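Local coordinates for SusD-like protein BACOVA_02651 (Bacteroides ovatus, PDB 5E75) that binds polysaccharide at the bacterial cell surface and probably captures xyloglucan before its transport into the periplasm for degradation, at residues A[162-166]-A[183-187]; A[225-230]-A[389-395]; A[234-238]-A[341-345]. All blocks are in the same frame, centred on the assembly; numbering follows the deposited sequence.

Interaction 1: A[162-166]-A[183-187]; sequences LNYAV and AKGIL
L162 reaches across to I186 and L187 with both branches of its side chain. Its CD1 lies 3.8 Å from CG2 of I186 and also touches the CA of L187, while CD2 leans on the CB and CG2 of I186; the two side chains cross at about a right angle. L187 answers with CD1, which packs against CD1 and CB of L162. One residue on, N163 starts out pointing away from the partner helix, but its amide comes back far enough for OD1 to sit 3.6 Å from CD2 of L187, a van der Waals touch at the border of the contact. A165 makes the small-to-small meeting: its CB and that of A183 are 3.8 Å apart. V166 closes the segment by splitting its two methyls between neighbours. With CG1 anti to the backbone N (chi1 167°), that methyl rests on the aliphatic part of K184, 3.8 Å from CE, and CG2 is left to press on CB of A183 at 3.7 Å. The backbones come nearest here, with the CA atoms of V166 and A183 5.4 Å apart, a spacing that the small side chain of A183 is likely to allow. The side chain of K184 meets V166 through its methylenes, while its NZ forms a salt bridge with D217. The segment axes run nearly antiparallel, at 151° and 9.1 Å, so this is an antiparallel helix pair of the kind that builds the TPR-like helical part of SusD proteins. Helix 103-125 flanks helix 151-168, touching L162 and Y164, and helix 205-221 packs on helix 180-195 through Y214 and V218.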
ATOM      1  N   LEU A 162      -8.905  15.989   3.601  1.00  9.19           N
ATOM      2  CA  LEU A 162      -8.601  15.389   4.885  1.00  9.45           C
ATOM      3  C   LEU A 162      -9.016  16.268   6.066  1.00  9.67           C
ATOM      4  O   LEU A 162      -9.452  15.748   7.101  1.00 10.24           O
ATOM      5  CB  LEU A 162      -7.115  15.031   4.958  1.00  9.51           C
ATOM      6  CG  LEU A 162      -6.727  13.885   4.024  1.00  9.80           C
ATOM      7  CD1 LEU A 162      -5.222  13.759   3.928  1.00 10.63           C
ATOM      8  CD2 LEU A 162      -7.337  12.578   4.475  1.00 10.00           C
ATOM      9  N   ASN A 163      -8.875  17.584   5.931  1.00  9.33           N
ATOM     10  CA  ASN A 163      -9.313  18.500   6.996  1.00 11.56           C
ATOM     11  C   ASN A 163     -10.797  18.305   7.274  1.00 11.53           C
ATOM     12  O   ASN A 163     -11.199  18.224   8.421  1.00 11.88           O
ATOM     13  CB  ASN A 163      -9.052  19.973   6.637  1.00 11.07           C
ATOM     14  CG  ASN A 163      -7.592  20.372   6.754  1.00 14.98           C
ATOM     15  OD1 ASN A 163      -6.806  19.731   7.448  1.00 13.92           O
ATOM     16  ND2 ASN A 163      -7.235  21.470   6.102  1.00 16.15           N
ATOM     17  N   TYR A 164     -11.597  18.213   6.218  1.00 10.07           N
ATOM     18  CA  TYR A 164     -13.025  18.020   6.404  1.00  9.89           C
ATOM     19  C   TYR A 164     -13.275  16.697   7.112  1.00 11.37           C
ATOM     20  O   TYR A 164     -14.097  16.612   8.023  1.00 11.00           O
ATOM     21  CB  TYR A 164     -13.777  18.074   5.076  1.00 10.13           C
ATOM     22  CG  TYR A 164     -15.282  18.012   5.259  1.00 10.04           C
ATOM     23  CD1 TYR A 164     -15.945  16.787   5.401  1.00 10.91           C
ATOM     24  CD2 TYR A 164     -16.050  19.175   5.318  1.00 12.79           C
ATOM     25  CE1 TYR A 164     -17.320  16.731   5.597  1.00 12.49           C
ATOM     26  CE2 TYR A 164     -17.435  19.112   5.501  1.00 13.28           C
ATOM     27  CZ  TYR A 164     -18.046  17.886   5.637  1.00 11.97           C
ATOM     28  OH  TYR A 164     -19.396  17.782   5.831  1.00 13.04           O
ATOM     29  N   ALA A 165     -12.566  15.645   6.710  1.00 10.25           N
ATOM     30  CA  ALA A 165     -12.778  14.343   7.316  1.00  9.98           C
ATOM     31  C   ALA A 165     -12.342  14.313   8.781  1.00 11.45           C
ATOM     32  O   ALA A 165     -12.997  13.685   9.609  1.00 11.25           O
ATOM     33  CB  ALA A 165     -12.056  13.254   6.522  1.00 10.46           C
ATOM     34  N   VAL A 166     -11.232  14.976   9.109  1.00 10.84           N
ATOM     35  CA  VAL A 166     -10.809  15.063  10.500  1.00 10.60           C
ATOM     36  C   VAL A 166     -11.920  15.712  11.339  1.00 13.27           C
ATOM     37  O   VAL A 166     -12.211  15.269  12.449  1.00 15.06           O
ATOM     38  CB  VAL A 166      -9.499  15.871  10.653  1.00 11.39           C
ATOM     39  CG1 VAL A 166      -9.212  16.233  12.143  1.00 13.41           C
ATOM     40  CG2 VAL A 166      -8.324  15.089  10.054  1.00 12.26           C
ATOM     41  N   ALA A 183      -8.288   9.616   9.374  1.00  9.44           N
ATOM     42  CA  ALA A 183      -8.065  10.862   8.643  1.00  9.00           C
ATOM     43  C   ALA A 183      -6.821  11.591   9.162  1.00  8.66           C
ATOM     44  O   ALA A 183      -6.028  12.093   8.378  1.00  9.46           O
ATOM     45  CB  ALA A 183      -9.292  11.771   8.721  1.00 10.97           C
ATOM     46  N   LYS A 184      -6.650  11.645  10.476  1.00  9.13           N
ATOM     47  CA  LYS A 184      -5.479  12.289  11.046  1.00  8.73           C
ATOM     48  C   LYS A 184      -4.191  11.548  10.652  1.00  8.61           C
ATOM     49  O   LYS A 184      -3.167  12.179  10.374  1.00  9.77           O
ATOM     50  CB  LYS A 184      -5.579  12.355  12.568  1.00  9.62           C
ATOM     51  CG  LYS A 184      -6.648  13.285  13.098  1.00 11.50           C
ATOM     52  CD  LYS A 184      -6.754  13.251  14.622  1.00 12.91           C
ATOM     53  CE  LYS A 184      -7.773  14.284  15.109  1.00 14.45           C
ATOM     54  NZ  LYS A 184      -8.010  14.183  16.584  1.00 16.28           N
ATOM     55  N   GLY A 185      -4.237  10.219  10.629  1.00  8.55           N
ATOM     56  CA  GLY A 185      -3.078   9.427  10.247  1.00  9.14           C
ATOM     57  C   GLY A 185      -2.657   9.652   8.805  1.00  9.96           C
ATOM     58  O   GLY A 185      -1.466   9.811   8.504  1.00 10.17           O
ATOM     59  N   ILE A 186      -3.630   9.662   7.894  1.00  9.05           N
ATOM     60  CA  ILE A 186      -3.322   9.958   6.492  1.00  9.38           C
ATOM     61  C   ILE A 186      -2.783  11.383   6.356  1.00 10.05           C
ATOM     62  O   ILE A 186      -1.821  11.624   5.643  1.00  9.15           O
ATOM     63  CB  ILE A 186      -4.550   9.756   5.560  1.00  9.91           C
ATOM     64  CG1 ILE A 186      -5.077   8.314   5.647  1.00 14.43           C
ATOM     65  CG2 ILE A 186      -4.213  10.120   4.114  1.00 10.52           C
ATOM     66  CD1 ILE A 186      -4.287   7.295   4.944  1.00 17.22           C
ATOM     67  N   LEU A 187      -3.403  12.331   7.053  1.00  8.72           N
ATOM     68  CA  LEU A 187      -2.961  13.713   6.978  1.00  8.83           C
ATOM     69  C   LEU A 187      -1.518  13.895   7.467  1.00  7.66           C
ATOM     70  O   LEU A 187      -0.740  14.638   6.862  1.00  8.91           O
ATOM     71  CB  LEU A 187      -3.950  14.615   7.730  1.00  9.93           C
ATOM     72  CG  LEU A 187      -3.719  16.119   7.651  1.00 10.12           C
ATOM     73  CD1 LEU A 187      -3.648  16.597   6.206  1.00 10.52           C
ATOM     74  CD2 LEU A 187      -4.868  16.808   8.372  1.00 12.66           C
TER

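Interaction 2: A[225-230]-A[389-395]; sequences DLMTNY and RVRERAK
R393 reaches from the last turn of helix 382-393 into the loop 225-230, and its guanidinium slots between L226 and Y230. CB of L226 lies over one face, 3.7 Å from NH1, and CD1 of Y230 over the opposite one. The tyrosine ring stands steeply to the guanidinium, planes 73° apart, and presents its edge to NE, so this is not a stack. In the guanidinium plane, NH1 donates to O of M227 at 2.9 Å, on a carbonyl lone pair. Bends at chi2 and chi3 fold the arginine back to reach that carbonyl. R389, one turn earlier, makes a salt bridge from NH2 to OD1 of D225 at 3.0 Å; the oxygen lies in the guanidinium plane and the bond is fairly straight (N-H...O 161°), but the donor, on the syn side, is tilted 29° from the carboxylate plane. NH1 of R389 binds OE1 of E392. One water bridges D225 OD1 and R389 NE; another joins L226 O to R389 NH2. Past the helix end, in a Schellman motif, K395 curls back and its NZ donates to O of T228 and O of R393, each at 2.9 Å. A third water connects Y230 N with R393 O.

Further out, E243 forms a salt bridge with R393 NH1 and also accepts from M227 N, while the carboxylate of E414 forms one with R393 NH2 and its backbone O is hydrogen-bonded to Y230 OH. A leucine in place of R393 would probably leave the carbonyl of M227 and the carboxylates of E243 and E414 without this cationic partner. R393 and K395 thus hold the loop by its backbone carbonyls and R389 by the carboxylate of D225, with the buried charge of R393 probably balanced by two glutamates.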
ATOM      1  N   ASP A 225      -3.994   0.181  19.830  1.00 12.82           N
ATOM      2  CA  ASP A 225      -2.657  -0.390  19.941  1.00 11.86           C
ATOM      3  C   ASP A 225      -2.376  -1.308  18.771  1.00 11.99           C
ATOM      4  O   ASP A 225      -3.275  -1.738  18.055  1.00 13.41           O
ATOM      5  CB  ASP A 225      -2.513  -1.159  21.260  1.00 14.09           C
ATOM      6  CG  ASP A 225      -1.055  -1.267  21.743  1.00 27.52           C
ATOM      7  OD1 ASP A 225      -0.108  -0.734  21.097  1.00 23.40           O
ATOM      8  OD2 ASP A 225      -0.865  -1.883  22.815  1.00 32.69           O
ATOM      9  N   LEU A 226      -1.102  -1.606  18.581  1.00 10.74           N
ATOM     10  CA  LEU A 226      -0.700  -2.632  17.623  1.00 11.26           C
ATOM     11  C   LEU A 226      -1.197  -4.012  18.048  1.00 11.71           C
ATOM     12  O   LEU A 226      -1.204  -4.331  19.241  1.00 13.25           O
ATOM     13  CB  LEU A 226       0.822  -2.698  17.510  1.00 11.05           C
ATOM     14  CG  LEU A 226       1.542  -1.391  17.180  1.00 10.40           C
ATOM     15  CD1 LEU A 226       3.002  -1.661  17.092  1.00 11.01           C
ATOM     16  CD2 LEU A 226       1.051  -0.793  15.876  1.00 11.68           C
ATOM     17  N   MET A 227      -1.625  -4.834  17.093  1.00  9.63           N
ATOM     18  CA  MET A 227      -1.898  -6.234  17.403  1.00 11.06           C
ATOM     19  C   MET A 227      -0.631  -6.881  17.994  1.00 11.28           C
ATOM     20  O   MET A 227       0.487  -6.608  17.556  1.00 11.10           O
ATOM     21  CB  MET A 227      -2.352  -7.024  16.180  1.00 10.97           C
ATOM     22  CG  MET A 227      -3.706  -6.595  15.611  1.00 11.89           C
ATOM     23  SD  MET A 227      -4.448  -7.895  14.586  1.00 11.49           S
ATOM     24  CE  MET A 227      -5.188  -8.944  15.843  1.00 12.70           C
ATOM     25  N   THR A 228      -0.815  -7.747  18.987  1.00 12.87           N
ATOM     26  CA  THR A 228       0.307  -8.398  19.657  1.00 13.25           C
ATOM     27  C   THR A 228       1.169  -9.210  18.694  1.00 11.15           C
ATOM     28  O   THR A 228       2.406  -9.193  18.773  1.00 13.80           O
ATOM     29  CB  THR A 228      -0.209  -9.303  20.790  1.00 15.41           C
ATOM     30  OG1 THR A 228      -0.918  -8.497  21.745  1.00 20.53           O
ATOM     31  CG2 THR A 228       0.935 -10.019  21.477  1.00 17.02           C
ATOM     32  N   ASN A 229       0.518  -9.928  17.786  1.00 11.92           N
ATOM     33  CA  ASN A 229       1.221 -10.787  16.840  1.00 11.55           C
ATOM     34  C   ASN A 229       1.056 -10.269  15.426  1.00 11.44           C
ATOM     35  O   ASN A 229      -0.058 -10.187  14.924  1.00 10.80           O
ATOM     36  CB  ASN A 229       0.661 -12.197  16.907  1.00 12.68           C
ATOM     37  CG  ASN A 229       0.724 -12.780  18.291  1.00 16.08           C
ATOM     38  OD1 ASN A 229       1.788 -12.826  18.905  1.00 17.22           O
ATOM     39  ND2 ASN A 229      -0.423 -13.226  18.796  1.00 20.32           N
ATOM     40  N   TYR A 230       2.172  -9.914  14.797  1.00 10.42           N
ATOM     41  CA  TYR A 230       2.159  -9.408  13.441  1.00 10.09           C
ATOM     42  C   TYR A 230       1.376 -10.324  12.498  1.00  9.40           C
ATOM     43  O   TYR A 230       0.631  -9.842  11.663  1.00 10.20           O
ATOM     44  CB  TYR A 230       3.602  -9.279  12.973  1.00  9.99           C
ATOM     45  CG  TYR A 230       3.835  -8.702  11.593  1.00  8.91           C
ATOM     46  CD1 TYR A 230       3.892  -7.338  11.392  1.00  8.52           C
ATOM     47  CD2 TYR A 230       4.049  -9.537  10.503  1.00  9.07           C
ATOM     48  CE1 TYR A 230       4.134  -6.803  10.131  1.00  8.86           C
ATOM     49  CE2 TYR A 230       4.294  -9.025   9.235  1.00  8.28           C
ATOM     50  CZ  TYR A 230       4.358  -7.652   9.057  1.00  9.36           C
ATOM     51  OH  TYR A 230       4.630  -7.152   7.799  1.00 10.21           O
ATOM     52  N   ARG A 389       8.180   0.644  19.298  1.00 10.63           N
ATOM     53  CA  ARG A 389       7.021  -0.210  19.496  1.00 10.92           C
ATOM     54  C   ARG A 389       6.855  -1.153  18.300  1.00 10.13           C
ATOM     55  O   ARG A 389       6.456  -2.304  18.467  1.00 10.46           O
ATOM     56  CB  ARG A 389       5.742   0.612  19.690  1.00 10.70           C
ATOM     57  CG  ARG A 389       5.583   1.243  21.082  1.00 12.98           C
ATOM     58  CD  ARG A 389       5.246   0.195  22.146  1.00 13.98           C
ATOM     59  NE  ARG A 389       3.976  -0.436  21.824  1.00 13.78           N
ATOM     60  CZ  ARG A 389       3.790  -1.723  21.526  1.00 13.51           C
ATOM     61  NH1 ARG A 389       4.782  -2.603  21.581  1.00 14.68           N
ATOM     62  NH2 ARG A 389       2.572  -2.144  21.203  1.00 16.20           N
ATOM     63  N   VAL A 390       7.157  -0.657  17.098  1.00  9.72           N
ATOM     64  CA  VAL A 390       7.076  -1.499  15.904  1.00  9.08           C
ATOM     65  C   VAL A 390       8.138  -2.616  15.979  1.00  9.52           C
ATOM     66  O   VAL A 390       7.867  -3.790  15.676  1.00  9.71           O
ATOM     67  CB  VAL A 390       7.200  -0.659  14.620  1.00  9.53           C
ATOM     68  CG1 VAL A 390       7.172  -1.554  13.384  1.00 10.94           C
ATOM     69  CG2 VAL A 390       6.071   0.370  14.539  1.00 11.21           C
ATOM     70  N   ARG A 391       9.348  -2.251  16.386  1.00  9.43           N
ATOM     71  CA  ARG A 391      10.419  -3.231  16.600  1.00  9.93           C
ATOM     72  C   ARG A 391      10.004  -4.269  17.650  1.00  9.79           C
ATOM     73  O   ARG A 391      10.195  -5.487  17.468  1.00 10.69           O
ATOM     74  CB  ARG A 391      11.683  -2.526  17.107  1.00 12.26           C
ATOM     75  CG  ARG A 391      12.239  -1.415  16.215  1.00 14.62           C
ATOM     76  CD  ARG A 391      13.055  -1.935  15.062  1.00 12.46           C
ATOM     77  NE  ARG A 391      14.263  -2.655  15.492  1.00 12.33           N
ATOM     78  CZ  ARG A 391      15.148  -3.169  14.647  1.00 12.78           C
ATOM     79  NH1 ARG A 391      14.998  -3.017  13.339  1.00 11.97           N
ATOM     80  NH2 ARG A 391      16.213  -3.825  15.105  1.00 11.44           N
ATOM     81  N   GLU A 392       9.500  -3.777  18.776  1.00 10.66           N
ATOM     82  CA  GLU A 392       9.099  -4.626  19.893  1.00 10.76           C
ATOM     83  C   GLU A 392       8.006  -5.613  19.475  1.00 10.26           C
ATOM     84  O   GLU A 392       8.036  -6.790  19.842  1.00 12.31           O
ATOM     85  CB  GLU A 392       8.607  -3.753  21.048  1.00 15.27           C
ATOM     86  CG  GLU A 392       8.232  -4.476  22.313  1.00 16.59           C
ATOM     87  CD  GLU A 392       7.976  -3.493  23.424  1.00 19.18           C
ATOM     88  OE1 GLU A 392       7.192  -2.546  23.204  1.00 17.45           O
ATOM     89  OE2 GLU A 392       8.604  -3.628  24.502  1.00 21.52           O
ATOM     90  N   ARG A 393       7.028  -5.146  18.698  1.00 10.53           N
ATOM     91  CA  ARG A 393       5.961  -6.029  18.261  1.00 10.39           C
ATOM     92  C   ARG A 393       6.493  -7.152  17.365  1.00 10.50           C
ATOM     93  O   ARG A 393       5.997  -8.284  17.422  1.00 10.62           O
ATOM     94  CB  ARG A 393       4.858  -5.223  17.555  1.00 11.74           C
ATOM     95  CG  ARG A 393       3.582  -6.011  17.281  1.00 10.31           C
ATOM     96  CD  ARG A 393       3.547  -6.681  15.887  1.00  9.44           C
ATOM     97  NE  ARG A 393       3.481  -5.691  14.818  1.00  9.16           N
ATOM     98  CZ  ARG A 393       2.364  -5.068  14.452  1.00  8.92           C
ATOM     99  NH1 ARG A 393       1.207  -5.357  15.033  1.00  9.60           N
ATOM    100  NH2 ARG A 393       2.394  -4.142  13.501  1.00  9.12           N
ATOM    101  N   ALA A 394       7.520  -6.837  16.576  1.00 11.19           N
ATOM    102  CA  ALA A 394       8.198  -7.829  15.737  1.00 10.64           C
ATOM    103  C   ALA A 394       9.124  -8.748  16.542  1.00 12.85           C
ATOM    104  O   ALA A 394       9.692  -9.681  15.985  1.00 12.29           O
ATOM    105  CB  ALA A 394       8.994  -7.135  14.641  1.00 10.60           C
ATOM    106  N   LYS A 395       9.261  -8.464  17.837  1.00 12.85           N
ATOM    107  CA  LYS A 395      10.101  -9.234  18.766  1.00 13.38           C
ATOM    108  C   LYS A 395      11.591  -9.155  18.408  1.00 14.24           C
ATOM    109  O   LYS A 395      12.342 -10.115  18.591  1.00 14.78           O
ATOM    110  CB  LYS A 395       9.614 -10.681  18.899  1.00 15.13           C
ATOM    111  CG  LYS A 395       8.098 -10.865  19.072  1.00 21.72           C
ATOM    112  CD  LYS A 395       7.528 -10.231  20.326  1.00 28.63           C
ATOM    113  CE  LYS A 395       6.014 -10.517  20.500  1.00 28.05           C
ATOM    114  NZ  LYS A 395       5.062  -9.474  19.927  1.00 24.66           N
TER
HETATM  115  O   HOH W   1       1.698   1.282  21.708  1.00 25.84           O
HETATM  116  O   HOH W   2       1.101  -4.666  20.850  1.00 22.02           O
HETATM  117  O   HOH W   3       4.722 -10.377  16.140  1.00 13.42           O

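Interaction 3: A[234-238]-A[341-345]; sequences FKYKN and DNDGK
This is a polar surface contact between two loops, one leading from helix 205-221 to strand 244-248 and the other joining strands 321-322 and 355-359. Y236 and K237, on a short 3-10 turn, both lean toward the second loop, and D343 receives them. Its OD2 accepts from Y236 OH and from K237 NZ, each at 2.7 Å. The tyrosine hydroxyl uses the anti lone pair, and the lysine comes from the syn side as a salt bridge, with a second, weak bond to OD1. The carboxylate stands almost perpendicular to the tyrosine ring, 89° between planes, and OD2 lies at the ring's edge. K345 completes the grip on the phenol: extended beyond CG, it crosses the tyrosine at about a right angle and donates from NZ to OH at 2.9 Å. The hydroxyl thus accepts from a lysine while it donates to an aspartate, which probably polarises it and fixes its direction.

Closer to the backbone, O of D341 also meets the ring edge, 3.4 Å from CD2 of Y236, and lies against CG of K237. Two waters join the loops: one accepts from Y236 N and donates to N342 OD1, the other accepts from K237 N and donates to D341 O. The amide of N342 is also held by its ND2, bonded to the backbone O atoms of G337 and P335. N342 to K345 form a type I' beta turn, closed by K345 N to N342 O at 2.9 Å; with D343 and G344 at positive phi in its central positions, it offers the aspartate and K345 to the same tyrosine.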
ATOM      1  N   PHE A 234      -2.984 -10.445   9.168  1.00  9.25           N
ATOM      2  CA  PHE A 234      -3.168 -10.912   7.797  1.00  9.47           C
ATOM      3  C   PHE A 234      -3.975 -12.195   7.747  1.00 10.31           C
ATOM      4  O   PHE A 234      -3.838 -13.003   6.831  1.00  9.95           O
ATOM      5  CB  PHE A 234      -1.794 -11.013   7.125  1.00  8.98           C
ATOM      6  CG  PHE A 234      -0.955  -9.800   7.369  1.00  9.49           C
ATOM      7  CD1 PHE A 234      -1.240  -8.603   6.727  1.00  8.28           C
ATOM      8  CD2 PHE A 234       0.072  -9.834   8.292  1.00  8.37           C
ATOM      9  CE1 PHE A 234      -0.495  -7.462   6.996  1.00  9.02           C
ATOM     10  CE2 PHE A 234       0.820  -8.682   8.555  1.00  8.40           C
ATOM     11  CZ  PHE A 234       0.546  -7.520   7.897  1.00  8.73           C
ATOM     12  N   LYS A 235      -4.878 -12.324   8.725  1.00 10.64           N
ATOM     13  CA  LYS A 235      -5.852 -13.402   8.794  1.00 10.91           C
ATOM     14  C   LYS A 235      -7.244 -12.794   8.714  1.00  9.98           C
ATOM     15  O   LYS A 235      -7.516 -11.749   9.317  1.00 11.10           O
ATOM     16  CB  LYS A 235      -5.701 -14.165  10.105  1.00 11.20           C
ATOM     17  CG  LYS A 235      -4.355 -14.809  10.280  1.00 11.43           C
ATOM     18  CD  LYS A 235      -4.198 -15.447  11.656  1.00 12.71           C
ATOM     19  CE  LYS A 235      -2.757 -15.854  11.928  1.00 12.90           C
ATOM     20  NZ  LYS A 235      -2.583 -16.374  13.302  1.00 15.85           N
ATOM     21  N   TYR A 236      -8.122 -13.446   7.968  1.00 10.31           N
ATOM     22  CA  TYR A 236      -9.469 -12.930   7.728  1.00 11.64           C
ATOM     23  C   TYR A 236     -10.292 -12.718   9.009  1.00 12.00           C
ATOM     24  O   TYR A 236     -11.062 -11.757   9.103  1.00 11.06           O
ATOM     25  CB  TYR A 236     -10.201 -13.841   6.731  1.00 14.22           C
ATOM     26  CG  TYR A 236     -11.649 -14.106   7.043  1.00 12.84           C
ATOM     27  CD1 TYR A 236     -12.632 -13.225   6.652  1.00 12.98           C
ATOM     28  CD2 TYR A 236     -12.023 -15.259   7.717  1.00 17.11           C
ATOM     29  CE1 TYR A 236     -13.975 -13.484   6.942  1.00 16.52           C
ATOM     30  CE2 TYR A 236     -13.322 -15.521   8.015  1.00 21.39           C
ATOM     31  CZ  TYR A 236     -14.296 -14.642   7.625  1.00 16.32           C
ATOM     32  OH  TYR A 236     -15.603 -14.939   7.939  1.00 21.56           O
ATOM     33  N   LYS A 237     -10.118 -13.587  10.001  1.00 11.13           N
ATOM     34  CA  LYS A 237     -10.863 -13.443  11.251  1.00 13.24           C
ATOM     35  C   LYS A 237     -10.526 -12.147  11.952  1.00 11.44           C
ATOM     36  O   LYS A 237     -11.285 -11.704  12.811  1.00 14.63           O
ATOM     37  CB  LYS A 237     -10.585 -14.603  12.205  1.00 16.64           C
ATOM     38  CG  LYS A 237     -11.233 -15.927  11.825  1.00 23.87           C
ATOM     39  CD  LYS A 237     -12.737 -15.873  11.887  1.00 29.05           C
ATOM     40  CE  LYS A 237     -13.323 -17.278  11.929  1.00 28.64           C
ATOM     41  NZ  LYS A 237     -14.812 -17.226  11.863  1.00 37.34           N
ATOM     42  N   ASN A 238      -9.396 -11.532  11.604  1.00 10.77           N
ATOM     43  CA  ASN A 238      -8.984 -10.273  12.217  1.00 10.64           C
ATOM     44  C   ASN A 238      -9.118  -9.082  11.282  1.00 10.20           C
ATOM     45  O   ASN A 238      -8.546  -8.029  11.556  1.00 11.80           O
ATOM     46  CB  ASN A 238      -7.553 -10.374  12.742  1.00 11.84           C
ATOM     47  CG  ASN A 238      -7.404 -11.464  13.771  1.00 14.25           C
ATOM     48  OD1 ASN A 238      -8.239 -11.588  14.674  1.00 14.68           O
ATOM     49  ND2 ASN A 238      -6.384 -12.295  13.621  1.00 11.14           N
ATOM     50  N   ASP A 341      -9.666 -21.506   8.990  1.00 13.77           N
ATOM     51  CA  ASP A 341     -10.322 -20.420   9.709  1.00 13.22           C
ATOM     52  C   ASP A 341     -10.780 -19.319   8.746  1.00 14.29           C
ATOM     53  O   ASP A 341     -10.784 -18.140   9.102  1.00 13.53           O
ATOM     54  CB  ASP A 341      -9.427 -19.867  10.837  1.00 14.20           C
ATOM     55  CG  ASP A 341      -9.167 -20.887  11.941  1.00 19.29           C
ATOM     56  OD1 ASP A 341      -9.989 -21.824  12.124  1.00 23.07           O
ATOM     57  OD2 ASP A 341      -8.152 -20.739  12.647  1.00 20.23           O
ATOM     58  N   ASN A 342     -11.172 -19.704   7.532  1.00 12.88           N
ATOM     59  CA  ASN A 342     -11.673 -18.751   6.536  1.00 11.83           C
ATOM     60  C   ASN A 342     -13.174 -18.869   6.250  1.00 13.89           C
ATOM     61  O   ASN A 342     -13.685 -18.219   5.345  1.00 12.98           O
ATOM     62  CB  ASN A 342     -10.883 -18.890   5.232  1.00 12.58           C
ATOM     63  CG  ASN A 342      -9.470 -18.362   5.362  1.00 13.05           C
ATOM     64  OD1 ASN A 342      -9.267 -17.264   5.897  1.00 12.10           O
ATOM     65  ND2 ASN A 342      -8.490 -19.134   4.912  1.00 12.99           N
ATOM     66  N   ASP A 343     -13.856 -19.712   7.024  1.00 14.66           N
ATOM     67  CA  ASP A 343     -15.327 -19.855   6.941  1.00 14.41           C
ATOM     68  C   ASP A 343     -15.794 -20.193   5.528  1.00 16.98           C
ATOM     69  O   ASP A 343     -16.876 -19.782   5.109  1.00 16.86           O
ATOM     70  CB  ASP A 343     -16.036 -18.584   7.450  1.00 14.80           C
ATOM     71  CG  ASP A 343     -15.851 -18.358   8.944  1.00 22.07           C
ATOM     72  OD1 ASP A 343     -15.678 -19.343   9.697  1.00 23.68           O
ATOM     73  OD2 ASP A 343     -15.894 -17.183   9.370  1.00 25.70           O
ATOM     74  N   GLY A 344     -14.970 -20.944   4.805  1.00 14.91           N
ATOM     75  CA  GLY A 344     -15.281 -21.360   3.454  1.00 16.68           C
ATOM     76  C   GLY A 344     -15.073 -20.297   2.395  1.00 18.20           C
ATOM     77  O   GLY A 344     -15.331 -20.547   1.219  1.00 20.40           O
ATOM     78  N   LYS A 345     -14.585 -19.121   2.792  1.00 14.40           N
ATOM     79  CA  LYS A 345     -14.574 -17.962   1.904  1.00 14.66           C
ATOM     80  C   LYS A 345     -13.268 -17.791   1.116  1.00 17.24           C
ATOM     81  O   LYS A 345     -12.693 -16.703   1.065  1.00 20.94           O
ATOM     82  CB  LYS A 345     -14.831 -16.692   2.714  1.00 15.21           C
ATOM     83  CG  LYS A 345     -16.153 -16.661   3.483  1.00 18.21           C
ATOM     84  CD  LYS A 345     -16.222 -15.435   4.377  1.00 18.50           C
ATOM     85  CE  LYS A 345     -17.612 -15.258   4.970  1.00 22.53           C
ATOM     86  NZ  LYS A 345     -17.635 -14.170   5.981  1.00 21.95           N
TER
HETATM   87  O   HOH W   4      -7.347 -16.111   7.293  1.00 11.22           O
HETATM   88  O   HOH W   5      -8.832 -16.246   9.747  1.00 13.51           O

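Interaction 1 is the buried, apolar one: two neighbouring helices of the TPR-like part, close in sequence, pack mainly through aliphatic side chains. Interaction 2 is partly buried and mixes charge with packing, tying a loop to the end of a helix 159 residues away. Interaction 3 lies at the surface and joins two loops through hydrogen bonds, a salt bridge and waters. The last two share the long connection between helix 205-221 and strand 244-248, which supplies the first segment of each; they touch where CE of M227 lies 3.9 Å from CG of N238, and Y230 and F234 meet edge-to-face. Interaction 1 stands apart, its nearest atoms about 12 Å from interaction 2.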